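Local coordinates for HMG box-containing protein 1 (Homo sapiens, PDB 3QVE), which represses transcription by binding the promoters of target genes, acting in cell-cycle control and the Wnt pathway, and carries an AXH domain, the part crystallised here, at residues A[8-13]-A[131-136]; A[77-82]-A[89-94]. All coordinates share one frame; numbering follows the deposited sequence.

Contact 1: residues A[8-13]-A[131-136]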
loop_
_atom_site.group_PDB
_atom_site.type_symbol
_atom_site.label_atom_id
_atom_site.label_comp_id
_atom_site.label_asym_id
_atom_site.label_seq_id
_atom_site.Cartn_x
_atom_site.Cartn_y
_atom_site.Cartn_z
ATOM N N VAL A 8 -0.404 7.931 -5.302
ATOM C CA VAL A 8 -1.407 8.921 -4.914
ATOM C C VAL A 8 -1.205 9.371 -3.470
ATOM O O VAL A 8 -1.249 10.545 -3.174
ATOM C CB VAL A 8 -2.831 8.344 -5.085
ATOM C CG1 VAL A 8 -3.902 9.393 -4.598
ATOM C CG2 VAL A 8 -3.057 8.025 -6.541
ATOM N N TRP A 9 -1.000 8.424 -2.570
ATOM C CA TRP A 9 -0.807 8.703 -1.145
ATOM C C TRP A 9 0.036 7.564 -0.567
ATOM O O TRP A 9 -0.253 6.389 -0.833
ATOM C CB TRP A 9 -2.153 8.781 -0.386
ATOM C CG TRP A 9 -1.907 8.894 1.050
ATOM C CD1 TRP A 9 -1.514 10.042 1.728
ATOM C CD2 TRP A 9 -1.939 7.843 2.030
ATOM N NE1 TRP A 9 -1.322 9.752 3.042
ATOM C CE2 TRP A 9 -1.548 8.418 3.260
ATOM C CE3 TRP A 9 -2.270 6.491 1.992
ATOM C CZ2 TRP A 9 -1.511 7.697 4.437
ATOM C CZ3 TRP A 9 -2.217 5.754 3.182
ATOM C CH2 TRP A 9 -1.839 6.360 4.378
ATOM N N HIS A 10 1.077 7.910 0.187
ATOM C CA HIS A 10 2.036 6.932 0.710
ATOM C C HIS A 10 2.571 6.145 -0.494
ATOM O O HIS A 10 2.830 6.751 -1.525
ATOM C CB HIS A 10 1.385 6.039 1.758
ATOM C CG HIS A 10 2.339 5.285 2.629
ATOM N ND1 HIS A 10 2.990 4.124 2.230
ATOM C CD2 HIS A 10 2.720 5.506 3.912
ATOM C CE1 HIS A 10 3.724 3.680 3.229
ATOM N NE2 HIS A 10 3.571 4.494 4.260
ATOM N N CYS A 11 2.692 4.817 -0.410
ATOM C CA CYS A 11 3.171 4.014 -1.553
ATOM C C CYS A 11 2.045 3.565 -2.498
ATOM O O CYS A 11 2.280 2.802 -3.415
ATOM C CB CYS A 11 3.860 2.752 -1.030
ATOM S SG CYS A 11 2.790 1.562 -0.219
ATOM N N PHE A 12 0.819 4.018 -2.268
ATOM C CA PHE A 12 -0.371 3.486 -2.948
ATOM C C PHE A 12 -0.715 4.128 -4.290
ATOM O O PHE A 12 -0.765 5.357 -4.439
ATOM C CB PHE A 12 -1.566 3.472 -1.982
ATOM C CG PHE A 12 -1.301 2.607 -0.790
ATOM C CD1 PHE A 12 -1.244 1.227 -0.930
ATOM C CD2 PHE A 12 -1.080 3.157 0.446
ATOM C CE1 PHE A 12 -0.960 0.446 0.119
ATOM C CE2 PHE A 12 -0.846 2.385 1.531
ATOM C CZ PHE A 12 -0.751 1.027 1.384
ATOM N N LEU A 13 -0.962 3.262 -5.275
ATOM C CA LEU A 13 -1.291 3.684 -6.629
ATOM C C LEU A 13 -2.794 3.942 -6.806
ATOM O O LEU A 13 -3.647 3.521 -5.989
ATOM C CB LEU A 13 -0.817 2.623 -7.629
ATOM C CG LEU A 13 0.674 2.254 -7.572
ATOM C CD1 LEU A 13 1.132 1.437 -8.772
ATOM C CD2 LEU A 13 1.531 3.443 -7.424
ATOM N N CYS A 131 6.774 -2.116 4.017
ATOM C CA CYS A 131 6.564 -1.451 2.753
ATOM C C CYS A 131 6.782 0.068 2.954
ATOM O O CYS A 131 6.066 0.723 3.723
ATOM C CB CYS A 131 5.164 -1.769 2.265
ATOM S SG CYS A 131 4.965 -3.539 1.963
ATOM N N LEU A 132 7.745 0.628 2.222
ATOM C CA LEU A 132 8.174 1.996 2.433
ATOM C C LEU A 132 7.448 2.953 1.491
ATOM O O LEU A 132 7.128 2.587 0.371
ATOM C CB LEU A 132 9.681 2.123 2.204
ATOM C CG LEU A 132 10.606 1.283 3.066
ATOM C CD1 LEU A 132 12.105 1.559 2.667
ATOM C CD2 LEU A 132 10.344 1.569 4.553
ATOM N N PRO A 133 7.169 4.176 1.972
ATOM C CA PRO A 133 6.672 5.240 1.145
ATOM C C PRO A 133 7.772 5.897 0.325
ATOM O O PRO A 133 8.911 5.855 0.724
ATOM C CB PRO A 133 6.138 6.233 2.170
ATOM C CG PRO A 133 7.006 6.089 3.349
ATOM C CD PRO A 133 7.340 4.607 3.380
ATOM N N PRO A 134 7.429 6.530 -0.799
ATOM C CA PRO A 134 8.431 7.237 -1.584
ATOM C C PRO A 134 9.094 8.309 -0.732
ATOM O O PRO A 134 8.447 8.865 0.144
ATOM C CB PRO A 134 7.629 7.871 -2.730
ATOM C CG PRO A 134 6.179 7.617 -2.461
ATOM C CD PRO A 134 6.094 6.544 -1.422
ATOM N N GLY A 135 10.388 8.545 -0.939
ATOM C CA GLY A 135 11.113 9.526 -0.100
ATOM C C GLY A 135 11.457 9.084 1.334
ATOM O O GLY A 135 11.906 9.890 2.147
ATOM N N HIS A 136 11.217 7.818 1.676
ATOM C CA HIS A 136 11.728 7.289 2.918
ATOM C C HIS A 136 13.262 7.221 2.727
ATOM O O HIS A 136 13.731 6.917 1.645
ATOM C CB HIS A 136 11.180 5.891 3.155
ATOM C CG HIS A 136 11.540 5.314 4.474
ATOM N ND1 HIS A 136 12.721 4.631 4.694
ATOM C CD2 HIS A 136 10.879 5.318 5.654
ATOM C CE1 HIS A 136 12.775 4.266 5.965
ATOM N NE2 HIS A 136 11.657 4.641 6.563
#
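A type II' beta turn running from W9 to F12 presents H10 and C11 to the Pro-Pro pair P133-P134, so that the loop before strand 17-20 meets the loop that follows strand 130-131. The main contact is a CH-pi interaction. CB of P133 stands over the middle of the H10 imidazole, 3.6 Å from the ring centroid and only 7° off the ring normal, and CD of the same proline reaches CE1 of H10 at 3.7 Å. The edge of the imidazole is turned to the end of strand 130-131: C131 O lies near the ring plane, 3.8 Å from H10 CE1. With CG anti to the backbone N (chi1 -163°), H10 carries its ring out of the turn and over to the proline. The hydrogen bond from the far end of the ring, between H10 NE2 and G55 O, leads to a third loop and should restrict flipping of the imidazole.

In the fold, the contact joins two loops that are 118 residues apart in sequence and belong to one AXH domain. The turn itself is closed by a bond from F12 N to W9 O, while V8 and W9 together face F12 as a classic beta bulge. On the other side, a type II turn from P133 to H136 is held by H136 N bonding P133 O.

P134 packs against the backbone of the first turn: its CD sits 3.3 Å from H10 O and 3.9 Å from C11 CA. Beside it, C11 CB meets the carbonyl oxygen of L132 at 3.6 Å, and the side chains of C11 and C131 both pack on F99 of strand 98-101.

Contact 2: residues A[77-82]-A[89-94]. With EDO (1,2-ethanediol), chain I.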
loop_
_atom_site.group_PDB
_atom_site.type_symbol
_atom_site.label_atom_id
_atom_site.label_comp_id
_atom_site.label_asym_id
_atom_site.label_seq_id
_atom_site.Cartn_x
_atom_site.Cartn_y
_atom_site.Cartn_z
ATOM N N LEU A 77 -5.343 -6.223 2.061
ATOM C CA LEU A 77 -4.114 -6.296 2.865
ATOM C C LEU A 77 -4.250 -5.501 4.114
ATOM O O LEU A 77 -4.818 -4.412 4.071
ATOM C CB LEU A 77 -2.949 -5.684 2.078
ATOM C CG LEU A 77 -2.707 -6.130 0.652
ATOM C CD1 LEU A 77 -1.607 -5.247 -0.044
ATOM C CD2 LEU A 77 -2.336 -7.672 0.690
ATOM N N THR A 78 -3.639 -5.961 5.211
ATOM C CA THR A 78 -3.680 -5.185 6.460
ATOM C C THR A 78 -2.268 -4.900 6.874
ATOM O O THR A 78 -1.411 -5.782 6.885
ATOM C CB THR A 78 -4.454 -5.914 7.589
ATOM O OG1 THR A 78 -5.824 -5.976 7.212
ATOM C CG2 THR A 78 -4.348 -5.142 8.957
ATOM N N PHE A 79 -2.033 -3.638 7.190
ATOM C CA PHE A 79 -0.704 -3.103 7.471
ATOM C C PHE A 79 -0.641 -2.487 8.872
ATOM O O PHE A 79 -1.623 -1.927 9.345
ATOM C CB PHE A 79 -0.377 -1.971 6.507
ATOM C CG PHE A 79 -0.106 -2.418 5.106
ATOM C CD1 PHE A 79 1.103 -2.987 4.765
ATOM C CD2 PHE A 79 -1.029 -2.170 4.100
ATOM C CE1 PHE A 79 1.376 -3.372 3.457
ATOM C CE2 PHE A 79 -0.761 -2.562 2.790
ATOM C CZ PHE A 79 0.423 -3.163 2.482
ATOM N N ASP A 80 0.539 -2.549 9.483
ATOM C CA ASP A 80 0.831 -1.961 10.783
ATOM C C ASP A 80 1.865 -0.839 10.648
ATOM O O ASP A 80 3.012 -1.107 10.239
ATOM C CB ASP A 80 1.353 -3.076 11.682
ATOM C CG ASP A 80 1.585 -2.633 13.124
ATOM O OD1 ASP A 80 1.453 -1.453 13.374
ATOM O OD2 ASP A 80 1.866 -3.482 13.999
ATOM N N PRO A 81 1.502 0.417 10.995
ATOM C CA PRO A 81 2.457 1.513 10.903
ATOM C C PRO A 81 3.437 1.619 12.047
ATOM O O PRO A 81 4.308 2.475 12.004
ATOM C CB PRO A 81 1.572 2.743 10.917
ATOM C CG PRO A 81 0.442 2.337 11.773
ATOM C CD PRO A 81 0.179 0.914 11.410
ATOM N N GLY A 82 3.292 0.787 13.063
ATOM C CA GLY A 82 4.282 0.704 14.139
ATOM C C GLY A 82 3.944 1.484 15.413
ATOM O O GLY A 82 4.741 1.493 16.320
ATOM N N LEU A 89 -4.168 -0.265 9.112
ATOM C CA LEU A 89 -4.780 0.159 7.837
ATOM C C LEU A 89 -5.045 -1.059 7.014
ATOM O O LEU A 89 -4.121 -1.856 6.823
ATOM C CB LEU A 89 -3.809 1.040 7.053
ATOM C CG LEU A 89 -4.144 1.437 5.598
ATOM C CD1 LEU A 89 -5.393 2.262 5.532
ATOM C CD2 LEU A 89 -2.974 2.181 4.967
ATOM N N THR A 90 -6.266 -1.191 6.491
ATOM C CA THR A 90 -6.572 -2.232 5.508
ATOM C C THR A 90 -6.774 -1.533 4.169
ATOM O O THR A 90 -7.363 -0.454 4.111
ATOM C CB THR A 90 -7.811 -3.060 5.912
ATOM O OG1 THR A 90 -7.529 -3.657 7.187
ATOM C CG2 THR A 90 -8.100 -4.198 4.885
ATOM N N VAL A 91 -6.248 -2.125 3.101
ATOM C CA VAL A 91 -6.390 -1.565 1.776
ATOM C C VAL A 91 -6.907 -2.625 0.836
ATOM O O VAL A 91 -6.737 -3.827 1.080
ATOM C CB VAL A 91 -5.039 -0.990 1.193
ATOM C CG1 VAL A 91 -4.358 -0.059 2.186
ATOM C CG2 VAL A 91 -4.113 -2.076 0.774
ATOM N N GLU A 92 -7.552 -2.172 -0.232
ATOM C CA GLU A 92 -7.824 -2.995 -1.398
ATOM C C GLU A 92 -6.947 -2.477 -2.519
ATOM O O GLU A 92 -6.920 -1.278 -2.760
ATOM C CB GLU A 92 -9.274 -2.865 -1.800
ATOM C CG GLU A 92 -9.717 -3.766 -2.916
ATOM C CD GLU A 92 -10.936 -3.226 -3.624
ATOM O OE1 GLU A 92 -12.044 -3.684 -3.257
ATOM O OE2 GLU A 92 -10.795 -2.354 -4.532
ATOM N N CYS A 93 -6.194 -3.344 -3.185
ATOM C CA CYS A 93 -5.339 -2.868 -4.272
ATOM C C CYS A 93 -5.340 -3.872 -5.413
ATOM O O CYS A 93 -5.789 -4.994 -5.267
ATOM C CB CYS A 93 -3.949 -2.603 -3.737
ATOM S SG CYS A 93 -3.104 -4.043 -3.307
ATOM N N LYS A 94 -4.855 -3.459 -6.573
ATOM C CA LYS A 94 -4.769 -4.360 -7.718
ATOM C C LYS A 94 -3.699 -5.444 -7.491
ATOM O O LYS A 94 -2.764 -5.235 -6.730
ATOM C CB LYS A 94 -4.474 -3.578 -8.997
ATOM C CG LYS A 94 -5.439 -2.457 -9.314
ATOM C CD LYS A 94 -6.894 -2.923 -9.366
ATOM C CE LYS A 94 -7.886 -1.766 -9.612
ATOM N NZ LYS A 94 -8.804 -1.588 -8.484
HETATM C C1 EDO I . 7.661 0.342 10.684
HETATM O O1 EDO I . 7.536 0.791 12.036
HETATM C C2 EDO I . 7.015 -1.027 10.584
HETATM O O2 EDO I . 5.760 -0.963 11.268
#
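L77 and V91 face each other as a hydrogen-bonded pair in the antiparallel beta hairpin of strands 72-80 and 89-94, within the antiparallel sheet of the AXH domain, between strands 17-20 and 59-69. From its backbone, L77 runs into the buried side of the sheet. CB touches CG2 of V91 at 4.0 Å; CG, anti to the carbonyl carbon (chi1 -50°), carries the chain on, and CD1, still beside V91 CG2 at 4.1 Å, ends 3.8 Å from SG of C93, two residues further along the partner strand. V91 CG2 is shared with F79, whose CE2 it meets at the ring edge, near the ring plane. F99 of strand 98-101 packs on both L77 and F79, extending this apolar layer.

Two pairs of backbone bonds hold the register. L77 and V91 exchange N-H and carbonyl in both directions, and so do F79 and L89, with N-H...O angles of 160° to 168°. Between them the strands come closer at the non-hydrogen-bonded pair T78-T90, where the CA atoms are 4.2 Å apart, and T90 CA makes a CA-H...O contact with L77 O at 3.1 Å.

On the sheet face away from L77 and F79, OG1 of T78 and OG1 of T90 are hydrogen-bonded to each other; T90 OG1 also bonds H21 NE2, which ties the rung to a residue just past strand 17-20. Where the first strand runs out, D80 makes an Asx turn: G82 N donates to D80 OD1 from above the carboxylate plane, and O2 of a bound 1,2-ethanediol donates to D80 O at 2.9 Å.

How the contacts relate
Contact 2 is a buried piece of regular sheet, whereas contact 1 is a partly buried meeting of two loops, their centres about 12 Å apart. Backbone hydrogen bonds in register dominate contact 2; contact 1 has none across it and relies on a CH-pi contact between proline and imidazole and on van der Waals packing. Both nevertheless border one apolar interior, which F99 also lines. F12, from the turn of residues 8-13, places its CZ 3.9 Å from V91 CG1 and also from F79 CE2, and C131 SG approaches F79 CE1. Along the chain, the hairpin of contact 2 falls between the terminal loops that contact 1 brings together.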